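Local atomic coordinates of branched-chain-amino-acid aminotransferase (Deinococcus radiodurans, PDB entry 3UZO), a protein that probably catalyses the reversible, pyridoxal-phosphate-dependent transfer of an amino group between branched-chain amino acids and 2-oxoglutarate in isoleucine and valine biosynthesis. Residues Leu272-His277 with Glu349-Trp354. Numbering follows the deposited sequence.
Sequences LWLAEH and EAPEGW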
# COMPACT_ATOMS: atom_id res chain seq x y z
N LEU A 272 -6.48 -20.40 18.93
CA LEU A 272 -5.73 -20.26 20.17
C LEU A 272 -6.66 -20.61 21.33
O LEU A 272 -6.28 -21.35 22.25
CB LEU A 272 -5.24 -18.81 20.28
CG LEU A 272 -3.82 -18.42 20.67
CD1 LEU A 272 -2.81 -19.41 20.13
CD2 LEU A 272 -3.53 -17.02 20.14
N TRP A 273 -7.89 -20.10 21.28
CA TRP A 273 -8.87 -20.35 22.33
C TRP A 273 -9.35 -21.80 22.33
O TRP A 273 -9.40 -22.44 23.39
CB TRP A 273 -10.09 -19.42 22.15
CG TRP A 273 -11.00 -19.41 23.35
CD1 TRP A 273 -10.89 -18.62 24.46
CD2 TRP A 273 -12.10 -20.29 23.61
NE1 TRP A 273 -11.84 -18.96 25.39
CE2 TRP A 273 -12.60 -19.99 24.89
CE3 TRP A 273 -12.71 -21.32 22.87
CZ2 TRP A 273 -13.68 -20.67 25.46
CZ3 TRP A 273 -13.78 -22.00 23.44
CH2 TRP A 273 -14.26 -21.67 24.72
N LEU A 274 -9.70 -22.31 21.16
CA LEU A 274 -10.19 -23.68 21.02
C LEU A 274 -9.13 -24.69 21.46
O LEU A 274 -9.45 -25.68 22.14
CB LEU A 274 -10.58 -23.95 19.56
CG LEU A 274 -12.05 -23.81 19.14
CD1 LEU A 274 -12.76 -22.77 19.97
CD2 LEU A 274 -12.11 -23.45 17.66
N ALA A 275 -7.89 -24.45 21.07
CA ALA A 275 -6.79 -25.34 21.43
C ALA A 275 -6.71 -25.52 22.94
O ALA A 275 -6.60 -26.64 23.44
CB ALA A 275 -5.47 -24.78 20.90
N GLU A 276 -6.77 -24.41 23.66
CA GLU A 276 -6.67 -24.45 25.11
C GLU A 276 -7.91 -24.96 25.84
O GLU A 276 -7.84 -25.94 26.58
CB GLU A 276 -6.32 -23.07 25.66
CG GLU A 276 -5.97 -23.09 27.15
CD GLU A 276 -5.72 -21.71 27.71
OE1 GLU A 276 -5.16 -20.86 27.00
OE2 GLU A 276 -6.07 -21.48 28.89
N HIS A 277 -9.04 -24.31 25.62
CA HIS A 277 -10.28 -24.65 26.31
C HIS A 277 -11.16 -25.76 25.75
O HIS A 277 -12.16 -26.14 26.38
CB HIS A 277 -11.13 -23.38 26.48
CG HIS A 277 -10.41 -22.27 27.16
ND1 HIS A 277 -9.67 -21.33 26.47
CD2 HIS A 277 -10.26 -21.97 28.47
CE1 HIS A 277 -9.10 -20.50 27.32
NE2 HIS A 277 -9.44 -20.87 28.54
N GLU A 349 -21.37 -26.52 19.76
CA GLU A 349 -21.69 -25.43 20.65
C GLU A 349 -20.69 -24.30 20.45
O GLU A 349 -19.48 -24.51 20.50
CB GLU A 349 -21.65 -25.91 22.10
CG GLU A 349 -22.12 -24.89 23.11
CD GLU A 349 -22.09 -25.43 24.52
OE1 GLU A 349 -20.99 -25.77 25.01
OE2 GLU A 349 -23.17 -25.52 25.14
N ALA A 350 -21.19 -23.09 20.22
CA ALA A 350 -20.33 -21.94 20.02
C ALA A 350 -19.98 -21.31 21.35
O ALA A 350 -20.79 -21.32 22.28
CB ALA A 350 -21.04 -20.92 19.16
N PRO A 351 -18.74 -20.79 21.48
CA PRO A 351 -18.31 -20.14 22.72
C PRO A 351 -19.16 -18.88 22.85
O PRO A 351 -19.60 -18.34 21.83
CB PRO A 351 -16.85 -19.81 22.44
CG PRO A 351 -16.42 -20.90 21.51
CD PRO A 351 -17.60 -21.02 20.58
N GLU A 352 -19.39 -18.40 24.06
CA GLU A 352 -20.20 -17.20 24.26
C GLU A 352 -19.66 -16.01 23.49
O GLU A 352 -18.46 -15.78 23.46
CB GLU A 352 -20.27 -16.86 25.75
CG GLU A 352 -20.64 -18.03 26.65
CD GLU A 352 -21.91 -18.74 26.20
OE1 GLU A 352 -22.97 -18.09 26.15
OE2 GLU A 352 -21.84 -19.95 25.90
N GLY A 353 -20.54 -15.25 22.85
CA GLY A 353 -20.09 -14.08 22.10
C GLY A 353 -19.75 -14.39 20.66
O GLY A 353 -19.88 -13.52 19.79
N TRP A 354 -19.29 -15.61 20.39
CA TRP A 354 -18.97 -16.01 19.03
C TRP A 354 -20.33 -16.39 18.47
O TRP A 354 -21.13 -17.02 19.15
CB TRP A 354 -18.09 -17.26 19.00
CG TRP A 354 -16.73 -17.17 19.64
CD1 TRP A 354 -16.35 -16.36 20.67
CD2 TRP A 354 -15.62 -18.05 19.39
NE1 TRP A 354 -15.07 -16.68 21.08
CE2 TRP A 354 -14.60 -17.72 20.31
CE3 TRP A 354 -15.39 -19.09 18.47
CZ2 TRP A 354 -13.38 -18.39 20.35
CZ3 TRP A 354 -14.17 -19.75 18.51
CH2 TRP A 354 -13.18 -19.40 19.44
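Trp273, whose indole meets Pro351 and Trp354 of the loop, has a carbonyl O gripped by two donors of one residue: His277 N at 2.9 Å, the ordinary helical bond, and His277 ND1 at 3.3 Å, a longer and bent one (N-H...O 148°). The same ND1 lies 3.4 Å above one face of the Trp273 indole, offset toward its rim. Because CG of Trp273 lies anti to the backbone N (chi1 -168°), the indole reaches out from helix 266-277 to the loop that precedes strand 356-357. There Pro351 CB sits over a face of its six-membered ring, a CH-pi contact, while Pro351 CG closes to 3.5 Å from Trp273 CZ3. The same proline ring has CG above the centre of the Trp354 indole, and thus is wedged between two aromatic groups. The two indoles meet obliquely, their planes at 63° and six-membered centroids 5.4 Å apart; Trp273 CB meets the edge of the other ring, close to its plane, at CZ2. Leu274 extends the apolar patch, its CD1 approaching Trp354 CH2 to 3.4 Å. A type II turn from Pro351 to Trp354, with Trp354 N bonded to Pro351 O at 3.1 Å, brings Pro351 and Trp354 together on the side of the loop turned to the helix. Ile343 of helix 331-344 touches Leu274 and Pro351, and Arg93 forms a cation-pi pair with Trp354. Helix 266-277 begins at Ile266 and Thr267, which bind pyridoxal phosphate, yet Trp354 remains about 11 Å from the cofactor. Between the two segments the contact is apolar and aromatic, while Arg278, just past the helix, gives a hydrogen bond to Glu349 O; together they join the C-terminal loop to the cofactor-binding helix.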